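Side-chain contact in beta-lactamase (Klebsiella pneumoniae, PDB 6HUH), which probably hydrolyses beta-lactams to substituted beta-amino acids, a class D beta-lactamase activity associated with antibiotic resistance: residues 187-192 with 255-260. Residues are numbered along the deposited sequence; the frame is centred on the assembly and turned at random.
Sequences PDIDGW and AALPEQ
The carbonyl oxygen of I189 accepts the backbone N-H of W192, with I189 O and W192 N 2.8 Å apart, and this bond closes a type II' turn in which D190 and G191 occupy the two corners. The same oxygen lies in the plane of the W192 indole, at its edge. The turn joins edge strand 185-189 to strand 192-201 as a beta hairpin of the antiparallel sheet, and a salt bridge from D190 OD1 to K225 ties it to strand 215-225, beyond 192-201. From this base the I189 side chain projects toward the C-terminal helix 245-264 and splits between two neighbours, meeting each at about a right angle. A chi1 of -65° sets CG1 beside the backbone N and turns the CG2 methyl anti to it, so that I189 CG2 meets the P258 ring, 3.8 Å from P258 CG. The other branch is extended (chi2 169°) and reaches L257, with I189 CD1 3.8 Å from L257 CD2 and equally near its CB. L257 is buried and packs further in against F29 and F232, whereas P258 is exposed, at a kink in the helix; its ring nitrogen has no hydrogen to give to the preceding turn. F254 and L261 also touch I189. No hydrogen bond crosses between 187-192 and 255-260, so hairpin and helix meet here through apolar packing alone, a structural contact away from the predicted acylated serine.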
ATOM      1  N   PRO A 187     -10.679   3.256   2.435  1.00 35.10           N
ATOM      2  CA  PRO A 187     -11.743   2.666   1.605  1.00 37.68           C
ATOM      3  C   PRO A 187     -12.891   3.645   1.397  1.00 44.24           C
ATOM      4  O   PRO A 187     -13.226   4.429   2.296  1.00 42.09           O
ATOM      5  CB  PRO A 187     -12.201   1.434   2.405  1.00 39.58           C
ATOM      6  CG  PRO A 187     -11.101   1.144   3.343  1.00 42.04           C
ATOM      7  CD  PRO A 187     -10.497   2.476   3.676  1.00 36.13           C
ATOM      8  N   ASP A 188     -13.488   3.577   0.201  1.00 43.99           N
ATOM      9  CA  ASP A 188     -14.596   4.402  -0.256  1.00 45.05           C
ATOM     10  C   ASP A 188     -15.895   4.167   0.537  1.00 51.40           C
ATOM     11  O   ASP A 188     -16.019   3.204   1.308  1.00 51.58           O
ATOM     12  CB  ASP A 188     -14.867   4.069  -1.738  1.00 48.83           C
ATOM     13  CG  ASP A 188     -14.139   4.912  -2.775  1.00 56.98           C
ATOM     14  OD1 ASP A 188     -12.938   5.224  -2.559  1.00 55.16           O
ATOM     15  OD2 ASP A 188     -14.742   5.183  -3.849  1.00 61.38           O
ATOM     16  N   ILE A 189     -16.858   5.082   0.330  1.00 48.53           N
ATOM     17  CA  ILE A 189     -18.250   5.070   0.769  1.00 49.02           C
ATOM     18  C   ILE A 189     -18.973   5.570  -0.507  1.00 54.42           C
ATOM     19  O   ILE A 189     -18.714   6.692  -0.925  1.00 53.07           O
ATOM     20  CB  ILE A 189     -18.501   5.945   2.041  1.00 50.48           C
ATOM     21  CG1 ILE A 189     -17.743   5.376   3.266  1.00 48.96           C
ATOM     22  CG2 ILE A 189     -20.010   6.044   2.340  1.00 52.52           C
ATOM     23  CD1 ILE A 189     -17.687   6.270   4.477  1.00 51.42           C
ATOM     24  N   ASP A 190     -19.787   4.718  -1.173  1.00 54.25           N
ATOM     25  CA  ASP A 190     -20.441   5.040  -2.463  1.00 57.22           C
ATOM     26  C   ASP A 190     -19.423   5.707  -3.444  1.00 60.33           C
ATOM     27  O   ASP A 190     -18.393   5.097  -3.756  1.00 59.60           O
ATOM     28  CB  ASP A 190     -21.762   5.851  -2.297  1.00 60.58           C
ATOM     29  CG  ASP A 190     -22.728   5.796  -3.493  1.00 78.48           C
ATOM     30  OD1 ASP A 190     -22.366   6.309  -4.581  1.00 81.17           O
ATOM     31  OD2 ASP A 190     -23.876   5.292  -3.320  1.00 83.67           O
ATOM     32  N   GLY A 191     -19.684   6.949  -3.855  1.00 55.63           N
ATOM     33  CA  GLY A 191     -18.792   7.669  -4.756  1.00 54.69           C
ATOM     34  C   GLY A 191     -17.812   8.590  -4.056  1.00 53.87           C
ATOM     35  O   GLY A 191     -17.031   9.280  -4.718  1.00 54.50           O
ATOM     36  N   TRP A 192     -17.847   8.603  -2.718  1.00 44.98           N
ATOM     37  CA  TRP A 192     -17.009   9.433  -1.873  1.00 41.10           C
ATOM     38  C   TRP A 192     -15.620   8.828  -1.694  1.00 43.31           C
ATOM     39  O   TRP A 192     -15.470   7.619  -1.472  1.00 42.60           O
ATOM     40  CB  TRP A 192     -17.689   9.692  -0.510  1.00 38.26           C
ATOM     41  CG  TRP A 192     -18.958  10.484  -0.631  1.00 40.36           C
ATOM     42  CD1 TRP A 192     -20.196  10.011  -0.959  1.00 45.06           C
ATOM     43  CD2 TRP A 192     -19.103  11.900  -0.455  1.00 40.05           C
ATOM     44  NE1 TRP A 192     -21.100  11.048  -1.015  1.00 44.99           N
ATOM     45  CE2 TRP A 192     -20.454  12.220  -0.724  1.00 44.93           C
ATOM     46  CE3 TRP A 192     -18.212  12.940  -0.122  1.00 40.06           C
ATOM     47  CZ2 TRP A 192     -20.942  13.525  -0.649  1.00 44.54           C
ATOM     48  CZ3 TRP A 192     -18.700  14.237  -0.048  1.00 41.85           C
ATOM     49  CH2 TRP A 192     -20.051  14.516  -0.309  1.00 44.06           C
ATOM     50  N   ALA A 255     -18.863   4.244  10.551  1.00 45.94           N
ATOM     51  CA  ALA A 255     -20.230   3.898  10.910  1.00 46.01           C
ATOM     52  C   ALA A 255     -21.123   5.119  10.639  1.00 50.43           C
ATOM     53  O   ALA A 255     -21.993   5.058   9.763  1.00 50.66           O
ATOM     54  CB  ALA A 255     -20.299   3.496  12.384  1.00 46.11           C
ATOM     55  N   ALA A 256     -20.815   6.254  11.332  1.00 46.60           N
ATOM     56  CA  ALA A 256     -21.523   7.542  11.344  1.00 46.01           C
ATOM     57  C   ALA A 256     -21.288   8.500  10.153  1.00 47.59           C
ATOM     58  O   ALA A 256     -21.914   9.567  10.118  1.00 46.84           O
ATOM     59  CB  ALA A 256     -21.201   8.264  12.631  1.00 45.82           C
ATOM     60  N   LEU A 257     -20.423   8.126   9.190  1.00 42.30           N
ATOM     61  CA  LEU A 257     -20.103   8.952   8.028  1.00 40.91           C
ATOM     62  C   LEU A 257     -21.199   9.025   6.955  1.00 45.97           C
ATOM     63  O   LEU A 257     -21.539  10.140   6.540  1.00 44.90           O
ATOM     64  CB  LEU A 257     -18.780   8.498   7.412  1.00 39.52           C
ATOM     65  CG  LEU A 257     -17.757   9.572   7.106  1.00 41.54           C
ATOM     66  CD1 LEU A 257     -17.620  10.564   8.223  1.00 39.68           C
ATOM     67  CD2 LEU A 257     -16.422   8.954   6.811  1.00 42.07           C
ATOM     68  N   PRO A 258     -21.779   7.890   6.487  1.00 44.65           N
ATOM     69  CA  PRO A 258     -22.782   7.968   5.409  1.00 46.56           C
ATOM     70  C   PRO A 258     -23.966   8.902   5.673  1.00 51.09           C
ATOM     71  O   PRO A 258     -24.424   9.552   4.739  1.00 52.78           O
ATOM     72  CB  PRO A 258     -23.203   6.514   5.215  1.00 49.46           C
ATOM     73  CG  PRO A 258     -22.006   5.742   5.616  1.00 52.07           C
ATOM     74  CD  PRO A 258     -21.491   6.479   6.815  1.00 46.04           C
ATOM     75  N   GLU A 259     -24.423   9.025   6.919  1.00 45.97           N
ATOM     76  CA  GLU A 259     -25.512   9.964   7.202  1.00 46.63           C
ATOM     77  C   GLU A 259     -25.098  11.437   6.960  1.00 46.85           C
ATOM     78  O   GLU A 259     -25.866  12.181   6.367  1.00 47.34           O
ATOM     79  CB  GLU A 259     -26.128   9.756   8.599  1.00 48.33           C
ATOM     80  CG  GLU A 259     -25.192   9.949   9.773  1.00 57.44           C
ATOM     81  CD  GLU A 259     -25.840   9.656  11.107  1.00 76.70           C
ATOM     82  OE1 GLU A 259     -26.470  10.578  11.675  1.00 90.85           O
ATOM     83  OE2 GLU A 259     -25.706   8.510  11.591  1.00 57.54           O
ATOM     84  N   GLN A 260     -23.875  11.828   7.361  1.00 39.79           N
ATOM     85  CA  GLN A 260     -23.317  13.179   7.199  1.00 36.89           C
ATOM     86  C   GLN A 260     -23.119  13.522   5.753  1.00 44.13           C
ATOM     87  O   GLN A 260     -23.253  14.692   5.387  1.00 45.71           O
ATOM     88  CB  GLN A 260     -21.974  13.308   7.906  1.00 33.87           C
ATOM     89  CG  GLN A 260     -22.022  12.923   9.353  1.00 18.00           C
ATOM     90  CD  GLN A 260     -22.986  13.782  10.121  1.00 31.00           C
ATOM     91  OE1 GLN A 260     -24.070  13.342  10.492  1.00 21.10           O
ATOM     92  NE2 GLN A 260     -22.623  15.036  10.356  1.00 29.39           N
TER